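Long-range contacts in acetyl xylan esterase (PDB 6AGQ), which probably hydrolyses the acetyl esters of xylan, as an alpha/beta-hydrolase-fold enzyme: residues A[26-31]-A[251-256]; A[67-72]-A[126-131]; A[105-110]-A[312-317]. One frame throughout, in Å; residues are numbered along the deposited sequence.

Contact 1 (A[26-31]-A[251-256])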
# COMPACT_ATOMS: atom_id res chain seq x y z
N LEU A 26 -8.80 -24.71 -39.73
CA LEU A 26 -10.17 -25.26 -39.84
C LEU A 26 -11.19 -24.62 -38.83
O LEU A 26 -12.29 -24.25 -39.23
CB LEU A 26 -10.16 -26.77 -39.72
CG LEU A 26 -11.53 -27.46 -39.72
CD1 LEU A 26 -12.21 -27.21 -41.05
CD2 LEU A 26 -11.40 -28.95 -39.42
N PHE A 27 -10.85 -24.53 -37.56
CA PHE A 27 -11.75 -23.89 -36.56
C PHE A 27 -12.15 -22.48 -37.03
O PHE A 27 -13.35 -22.14 -36.98
CB PHE A 27 -11.07 -23.82 -35.21
CG PHE A 27 -11.81 -23.00 -34.20
CD1 PHE A 27 -12.82 -23.57 -33.43
CD2 PHE A 27 -11.48 -21.67 -33.99
CE1 PHE A 27 -13.50 -22.81 -32.48
CE2 PHE A 27 -12.15 -20.89 -33.06
CZ PHE A 27 -13.16 -21.46 -32.30
N TRP A 28 -11.17 -21.69 -37.49
CA TRP A 28 -11.41 -20.34 -37.93
C TRP A 28 -12.18 -20.22 -39.25
O TRP A 28 -13.07 -19.32 -39.38
CB TRP A 28 -10.17 -19.44 -37.91
CG TRP A 28 -9.80 -19.05 -36.50
CD1 TRP A 28 -8.67 -19.43 -35.80
CD2 TRP A 28 -10.55 -18.21 -35.62
NE1 TRP A 28 -8.72 -18.91 -34.56
CE2 TRP A 28 -9.85 -18.16 -34.41
CE3 TRP A 28 -11.77 -17.53 -35.74
CZ2 TRP A 28 -10.30 -17.42 -33.31
CZ3 TRP A 28 -12.24 -16.82 -34.64
CH2 TRP A 28 -11.52 -16.80 -33.43
N ASP A 29 -11.89 -21.01 -40.26
CA ASP A 29 -12.70 -20.78 -41.47
C ASP A 29 -14.14 -21.33 -41.37
O ASP A 29 -15.01 -20.82 -42.07
CB ASP A 29 -11.99 -21.07 -42.79
CG ASP A 29 -11.21 -22.28 -42.75
OD1 ASP A 29 -11.65 -23.14 -41.97
OD2 ASP A 29 -10.16 -22.37 -43.43
N ASN A 30 -14.41 -22.28 -40.46
CA ASN A 30 -15.79 -22.59 -40.07
C ASN A 30 -16.45 -21.39 -39.39
O ASN A 30 -17.57 -21.02 -39.73
CB ASN A 30 -15.89 -23.81 -39.10
CG ASN A 30 -15.67 -25.18 -39.80
OD1 ASN A 30 -15.71 -25.31 -41.03
ND2 ASN A 30 -15.41 -26.19 -39.00
N ALA A 31 -15.78 -20.80 -38.40
CA ALA A 31 -16.38 -19.65 -37.71
C ALA A 31 -16.59 -18.51 -38.67
O ALA A 31 -17.60 -17.85 -38.59
CB ALA A 31 -15.54 -19.22 -36.55
N SER A 251 -5.43 -21.33 -26.89
CA SER A 251 -4.48 -21.35 -28.01
C SER A 251 -5.08 -20.87 -29.38
O SER A 251 -4.41 -20.22 -30.18
CB SER A 251 -3.87 -22.78 -28.14
OG SER A 251 -4.90 -23.71 -28.60
N TYR A 252 -6.34 -21.17 -29.62
CA TYR A 252 -7.09 -20.67 -30.80
C TYR A 252 -7.19 -19.16 -30.88
O TYR A 252 -7.40 -18.63 -31.98
CB TYR A 252 -8.50 -21.27 -30.84
CG TYR A 252 -8.49 -22.76 -31.10
CD1 TYR A 252 -8.45 -23.27 -32.40
CD2 TYR A 252 -8.51 -23.67 -30.04
CE1 TYR A 252 -8.43 -24.64 -32.63
CE2 TYR A 252 -8.51 -25.04 -30.27
CZ TYR A 252 -8.47 -25.52 -31.55
OH TYR A 252 -8.42 -26.89 -31.76
N PHE A 253 -7.01 -18.48 -29.75
CA PHE A 253 -7.17 -17.04 -29.66
C PHE A 253 -5.86 -16.32 -29.33
O PHE A 253 -5.84 -15.08 -29.14
CB PHE A 253 -8.24 -16.73 -28.61
CG PHE A 253 -9.43 -17.50 -28.80
CD1 PHE A 253 -10.39 -17.08 -29.71
CD2 PHE A 253 -9.62 -18.70 -28.13
CE1 PHE A 253 -11.49 -17.87 -29.98
CE2 PHE A 253 -10.70 -19.49 -28.40
CZ PHE A 253 -11.65 -19.05 -29.28
N ASP A 254 -4.76 -17.07 -29.30
CA ASP A 254 -3.50 -16.54 -28.81
C ASP A 254 -2.82 -15.68 -29.89
O ASP A 254 -2.52 -16.15 -30.99
CB ASP A 254 -2.57 -17.65 -28.34
CG ASP A 254 -1.43 -17.15 -27.45
OD1 ASP A 254 -0.69 -16.21 -27.85
OD2 ASP A 254 -1.27 -17.72 -26.34
N GLY A 255 -2.55 -14.41 -29.56
CA GLY A 255 -1.89 -13.50 -30.50
C GLY A 255 -0.56 -13.98 -31.08
O GLY A 255 -0.22 -13.64 -32.20
N MET A 256 0.19 -14.76 -30.33
CA MET A 256 1.39 -15.41 -30.85
C MET A 256 1.10 -16.36 -32.06
O MET A 256 1.80 -16.35 -33.07
CB MET A 256 2.01 -16.19 -29.70
CG MET A 256 3.25 -17.01 -30.02
SD MET A 256 3.84 -17.63 -28.44
CE MET A 256 2.86 -19.11 -28.18

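Contact 2 (A[67-72]-A[126-131])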
# COMPACT_ATOMS: atom_id res chain seq x y z
N GLY A 67 -26.01 -11.81 -34.37
CA GLY A 67 -27.06 -10.79 -34.23
C GLY A 67 -26.86 -9.69 -33.18
O GLY A 67 -27.68 -8.81 -33.09
N THR A 68 -25.81 -9.74 -32.35
CA THR A 68 -25.52 -8.62 -31.41
C THR A 68 -25.29 -7.26 -32.19
O THR A 68 -24.50 -7.24 -33.11
CB THR A 68 -24.23 -8.94 -30.61
OG1 THR A 68 -24.30 -10.26 -30.06
CG2 THR A 68 -23.98 -7.95 -29.52
N PRO A 69 -25.96 -6.16 -31.82
CA PRO A 69 -25.71 -4.88 -32.47
C PRO A 69 -24.41 -4.24 -31.99
O PRO A 69 -24.34 -3.84 -30.84
CB PRO A 69 -26.93 -3.99 -32.06
CG PRO A 69 -27.45 -4.62 -30.81
CD PRO A 69 -27.06 -6.08 -30.83
N ILE A 70 -23.41 -4.16 -32.86
CA ILE A 70 -22.12 -3.59 -32.47
C ILE A 70 -22.16 -2.11 -32.76
O ILE A 70 -22.36 -1.73 -33.88
CB ILE A 70 -20.96 -4.20 -33.27
CG1 ILE A 70 -21.03 -5.76 -33.34
CG2 ILE A 70 -19.64 -3.66 -32.76
CD1 ILE A 70 -21.28 -6.50 -32.02
N HIS A 71 -21.97 -1.27 -31.75
CA HIS A 71 -21.91 0.18 -31.95
C HIS A 71 -20.52 0.75 -32.20
O HIS A 71 -19.49 0.23 -31.76
CB HIS A 71 -22.54 0.91 -30.78
CG HIS A 71 -23.96 0.53 -30.57
ND1 HIS A 71 -24.31 -0.65 -29.94
CD2 HIS A 71 -25.11 1.10 -30.98
CE1 HIS A 71 -25.63 -0.75 -29.93
NE2 HIS A 71 -26.13 0.28 -30.56
N GLY A 72 -20.49 1.81 -32.95
CA GLY A 72 -19.25 2.49 -33.22
C GLY A 72 -19.39 3.94 -33.65
O GLY A 72 -20.51 4.54 -33.66
N VAL A 126 -22.57 0.61 -24.89
CA VAL A 126 -23.98 0.34 -25.18
C VAL A 126 -24.14 -1.00 -25.96
O VAL A 126 -25.25 -1.38 -26.26
CB VAL A 126 -24.68 1.52 -25.92
CG1 VAL A 126 -24.44 2.84 -25.18
CG2 VAL A 126 -24.27 1.64 -27.37
N THR A 127 -23.05 -1.66 -26.33
CA THR A 127 -23.10 -2.92 -27.11
C THR A 127 -23.16 -4.11 -26.16
O THR A 127 -22.20 -4.35 -25.40
CB THR A 127 -21.88 -3.04 -27.97
OG1 THR A 127 -21.81 -1.90 -28.86
CG2 THR A 127 -21.90 -4.36 -28.77
N PRO A 128 -24.28 -4.83 -26.14
CA PRO A 128 -24.42 -5.96 -25.21
C PRO A 128 -23.74 -7.23 -25.77
O PRO A 128 -23.12 -7.14 -26.81
CB PRO A 128 -25.92 -6.16 -25.16
CG PRO A 128 -26.41 -5.74 -26.47
CD PRO A 128 -25.44 -4.74 -27.04
N ASP A 129 -23.85 -8.36 -25.04
CA ASP A 129 -23.30 -9.65 -25.46
C ASP A 129 -24.40 -10.68 -25.48
O ASP A 129 -24.77 -11.19 -24.44
CB ASP A 129 -22.23 -10.12 -24.47
CG ASP A 129 -21.58 -11.51 -24.86
OD1 ASP A 129 -21.70 -11.94 -26.05
OD2 ASP A 129 -20.94 -12.16 -23.96
N ARG A 130 -24.86 -11.06 -26.66
CA ARG A 130 -25.98 -12.00 -26.78
C ARG A 130 -25.59 -13.47 -26.78
O ARG A 130 -26.46 -14.30 -26.91
CB ARG A 130 -26.75 -11.73 -28.09
CG ARG A 130 -27.40 -10.36 -28.12
CD ARG A 130 -28.91 -10.36 -28.03
NE ARG A 130 -29.40 -8.98 -27.89
CZ ARG A 130 -29.37 -8.26 -26.75
NH1 ARG A 130 -29.84 -7.00 -26.76
NH2 ARG A 130 -28.90 -8.75 -25.61
N ALA A 131 -24.30 -13.81 -26.68
CA ALA A 131 -23.87 -15.20 -26.76
C ALA A 131 -24.19 -15.84 -25.42
O ALA A 131 -24.31 -15.14 -24.44
CB ALA A 131 -22.42 -15.33 -27.09

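Contact 3 (A[105-110]-A[312-317])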
# COMPACT_ATOMS: atom_id res chain seq x y z
N LEU A 105 -10.66 10.34 -32.77
CA LEU A 105 -10.36 9.90 -34.12
C LEU A 105 -9.97 11.08 -35.05
O LEU A 105 -9.60 10.86 -36.20
CB LEU A 105 -11.56 9.16 -34.68
CG LEU A 105 -12.07 7.99 -33.83
CD1 LEU A 105 -13.32 7.34 -34.43
CD2 LEU A 105 -10.96 6.96 -33.68
N LEU A 106 -10.05 12.31 -34.56
CA LEU A 106 -9.67 13.51 -35.34
C LEU A 106 -8.29 13.50 -36.03
O LEU A 106 -8.15 13.92 -37.16
CB LEU A 106 -9.77 14.76 -34.43
CG LEU A 106 -9.12 16.03 -34.96
CD1 LEU A 106 -9.75 16.51 -36.28
CD2 LEU A 106 -9.22 17.09 -33.86
N GLN A 107 -7.28 13.20 -35.28
CA GLN A 107 -5.92 13.02 -35.76
C GLN A 107 -5.87 12.27 -37.08
O GLN A 107 -5.22 12.71 -38.02
CB GLN A 107 -5.06 12.27 -34.78
CG GLN A 107 -5.70 11.90 -33.44
CD GLN A 107 -4.83 10.96 -32.65
OE1 GLN A 107 -3.62 10.88 -32.87
NE2 GLN A 107 -5.45 10.22 -31.73
N TRP A 108 -6.59 11.14 -37.16
CA TRP A 108 -6.62 10.34 -38.39
C TRP A 108 -7.31 11.08 -39.49
O TRP A 108 -6.77 11.13 -40.58
CB TRP A 108 -7.26 9.02 -38.14
CG TRP A 108 -6.65 8.34 -36.95
CD1 TRP A 108 -7.30 7.92 -35.86
CD2 TRP A 108 -5.26 8.03 -36.74
NE1 TRP A 108 -6.45 7.40 -34.96
CE2 TRP A 108 -5.18 7.40 -35.49
CE3 TRP A 108 -4.08 8.19 -37.50
CZ2 TRP A 108 -3.96 6.95 -34.94
CZ3 TRP A 108 -2.87 7.72 -36.98
CH2 TRP A 108 -2.82 7.12 -35.70
N ALA A 109 -8.47 11.72 -39.20
CA ALA A 109 -9.18 12.47 -40.20
C ALA A 109 -8.39 13.65 -40.73
O ALA A 109 -8.42 13.96 -41.93
CB ALA A 109 -10.53 12.94 -39.67
N SER A 110 -7.67 14.34 -39.86
CA SER A 110 -6.86 15.46 -40.32
C SER A 110 -5.72 15.02 -41.23
O SER A 110 -5.25 15.83 -42.03
CB SER A 110 -6.33 16.26 -39.12
OG SER A 110 -5.17 15.61 -38.62
N ALA A 312 4.74 8.55 -33.37
CA ALA A 312 5.45 7.43 -33.97
C ALA A 312 4.52 6.67 -34.98
O ALA A 312 4.97 6.23 -36.03
CB ALA A 312 5.95 6.50 -32.87
N MET A 313 3.23 6.54 -34.62
CA MET A 313 2.23 5.84 -35.45
C MET A 313 1.85 6.67 -36.69
O MET A 313 1.80 6.16 -37.80
CB MET A 313 1.00 5.51 -34.66
CG MET A 313 1.27 4.48 -33.61
SD MET A 313 -0.28 4.06 -32.82
CE MET A 313 -0.61 5.44 -31.73
N MET A 314 1.68 7.96 -36.48
CA MET A 314 1.48 8.91 -37.56
C MET A 314 2.55 8.82 -38.61
O MET A 314 2.21 8.65 -39.75
CB MET A 314 1.30 10.33 -37.04
CG MET A 314 0.01 10.52 -36.27
SD MET A 314 -0.02 12.16 -35.53
CE MET A 314 -1.32 12.05 -34.29
N ARG A 315 3.83 8.84 -38.23
CA ARG A 315 4.96 8.69 -39.20
C ARG A 315 4.95 7.37 -39.95
O ARG A 315 5.21 7.30 -41.14
CB ARG A 315 6.32 8.79 -38.50
CG ARG A 315 6.66 10.15 -37.93
CD ARG A 315 8.11 10.26 -37.46
NE ARG A 315 8.32 11.58 -36.84
CZ ARG A 315 8.61 12.72 -37.49
NH1 ARG A 315 8.78 12.77 -38.82
NH2 ARG A 315 8.74 13.84 -36.78
N PHE A 316 4.70 6.29 -39.23
CA PHE A 316 4.54 4.97 -39.78
C PHE A 316 3.41 4.88 -40.81
O PHE A 316 3.61 4.36 -41.92
CB PHE A 316 4.29 4.00 -38.61
CG PHE A 316 4.24 2.57 -39.02
CD1 PHE A 316 5.40 1.90 -39.36
CD2 PHE A 316 3.04 1.89 -39.00
CE1 PHE A 316 5.37 0.56 -39.75
CE2 PHE A 316 3.00 0.56 -39.35
CZ PHE A 316 4.16 -0.10 -39.72
N ILE A 317 2.24 5.37 -40.42
CA ILE A 317 1.08 5.44 -41.29
C ILE A 317 1.34 6.32 -42.53
O ILE A 317 1.04 5.91 -43.66
CB ILE A 317 -0.17 5.88 -40.52
CG1 ILE A 317 -0.66 4.66 -39.73
CG2 ILE A 317 -1.27 6.41 -41.48
CD1 ILE A 317 -1.60 4.98 -38.61

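Contact 1 (A[26-31]-A[251-256])
Trp28 and Phe27, neighbours on helix 24-36, meet Tyr252 and Phe253 of the turn that follows helix 243-251, and the site is a worked example of an aromatic cluster that contains one polar bond. The indole of Trp28, whose CG stands opposite its own carbonyl carbon (chi1 -74°), points NE1 at the backbone O of Tyr252, 2.9 Å away, with an N-H...O angle of 147°. That oxygen lies in the indole plane, at the N-H edge, and the bond helps set the ring's orientation. Farther round the indole, CZ2 of Trp28 comes within 3.6 Å of Phe253 CE1, obliquely. Phe27 takes a different rotamer: its CG stands opposite the backbone N (chi1 171°), which sends the ring toward the turn. There its CB and near ring atoms meet Tyr252 CD1 and CE1 obliquely, with CB 3.8 Å from Tyr252 CE1, while its CZ meets Phe253 CZ at 4.1 Å. Phe27 also lays CE2 over the centre of the indole, and Phe253 is backed on one face by CB of Tyr252. Lys155 of helix 153-170 touches both Phe27 and Phe253, and the hydroxyl of Tyr252 bonds to Asp23. A type I turn from Ser251 to Asp254 presents the rings of Tyr252 and Phe253, and Asp254 then N-caps helix 255-259. The chemistry implies an apolar joint in which the buried indole N-H is paid for by a main-chain carbonyl.

Contact 2 (A[67-72]-A[126-131])
His71 grips the hydroxyl of Thr127 twice, a small case of one acceptor serving both the main chain and the side chain of a single residue. The backbone N of His71 donates to Thr127 OG1 over 3.0 Å at a nearly straight 165°. The ring nitrogen ND1 of His71 reaches the same OG1, also at 3.0 Å, with the oxygen close to the imidazole plane. OG1 is bonded to the carboxylate of Asp119 as well, to which it probably gives its own hydrogen. Above one face of the imidazole sits Val126, whose CG2 is 3.5 Å from the ring centroid in a CH-pi contact. A leucine in place of His71 would probably leave Thr127 OG1 without its ring donor and Val126 without an aromatic face to rest on. In the alpha/beta-hydrolase sheet, strand 69-77 runs antiparallel between strands 55-63 and 114-118; here the loop that leaves 114-118 carries on beside it, oppositely directed, held by the Thr127 side chain, with no backbone-to-backbone bond between the two segments. Thr127 OG1 lies beside its backbone N (chi1 -59°), which turns the hydroxyl to His71 and leaves CG2 for Ile70 and for Pro69 O, 3.2 Å from that methyl. Thr68 CG2 comes near Pro128 O, though the modelled approach is so short that its detail is doubtful. Thr68 OG1 hydrogen-bonds to Asp66 OD1, with Arg130 CB packed beside it. Asp129 OD1 accepts from Ala131 N in an Asx turn, approached from above the carboxylate plane, and forms a salt bridge with Arg121; OD2 bonds to the hydroxyl of Tyr133. The guanidinium of Arg130, bent back over Pro128 CG, donates from NH2 to the backbone O of Tyr133 of the second subunit.

Contact 3 (A[105-110]-A[312-317])
Trp108 carries this helix-to-helix contact, reaching from helix 106-110 to helix 309-320 with the outer corner of its six-membered ring. The axes of 106-110 and 312-317 approach to 11.8 Å and run at 31° to each other, an example of a distance between axes that is bridged by side chains, chiefly the indole. The side chain of Ile317 comes at about a right angle to that of Trp108, with its terminal CD1 3.4 Å from CZ3 and close to CH2 as well. Ile317 gets its methyl there because CG1 stands opposite the carbonyl carbon (chi1 -77°) and the chain then extends (chi2 162°). Met313 approaches differently, its CB lying near the indole plane at the ring edge, 4.3 Å from Trp108 CH2. Met314 slants past with CG 4.1 Å from Trp108 CZ3, then runs on, extended, across Gln107 to place its methyl CE beside the amide. The modelled separation from that CE to Gln107 OE1 is uncomfortably short, so its detail is doubtful. Gln107 NE2 hydrogen-bonds to Glu310 OE2, a polar tie between the same two helices. Met314 also packs on Pro51 of the third subunit. Both helices lie on the central sheet of the alpha/beta-hydrolase fold, where Trp108 and Ile317 both touch Leu89 of strand 86-92, and Met313 and Ile317 touch Leu205 of strand 203-207.

Read from the N terminus, the chain begins contact 1 on helix 24-36, enters contact 2 at the start of strand 69-77 and contact 3 at helix 106-110. Contact 2 closes first, in the loop after strand 114-118, a short loop lying wholly within the much longer one that contact 1 completes at 251-256. Contact 3 waits until helix 309-320, so it crosses both of the others. Contact 1 joins helix 24-36 to the region between helices 243-251 and 255-259, contact 2 ties strand 69-77 to the loop after 114-118, and contact 3 couples two helices. Contacts 1 and 3 lie on opposite sides of the chain's centre, their own centres about 30 Å apart.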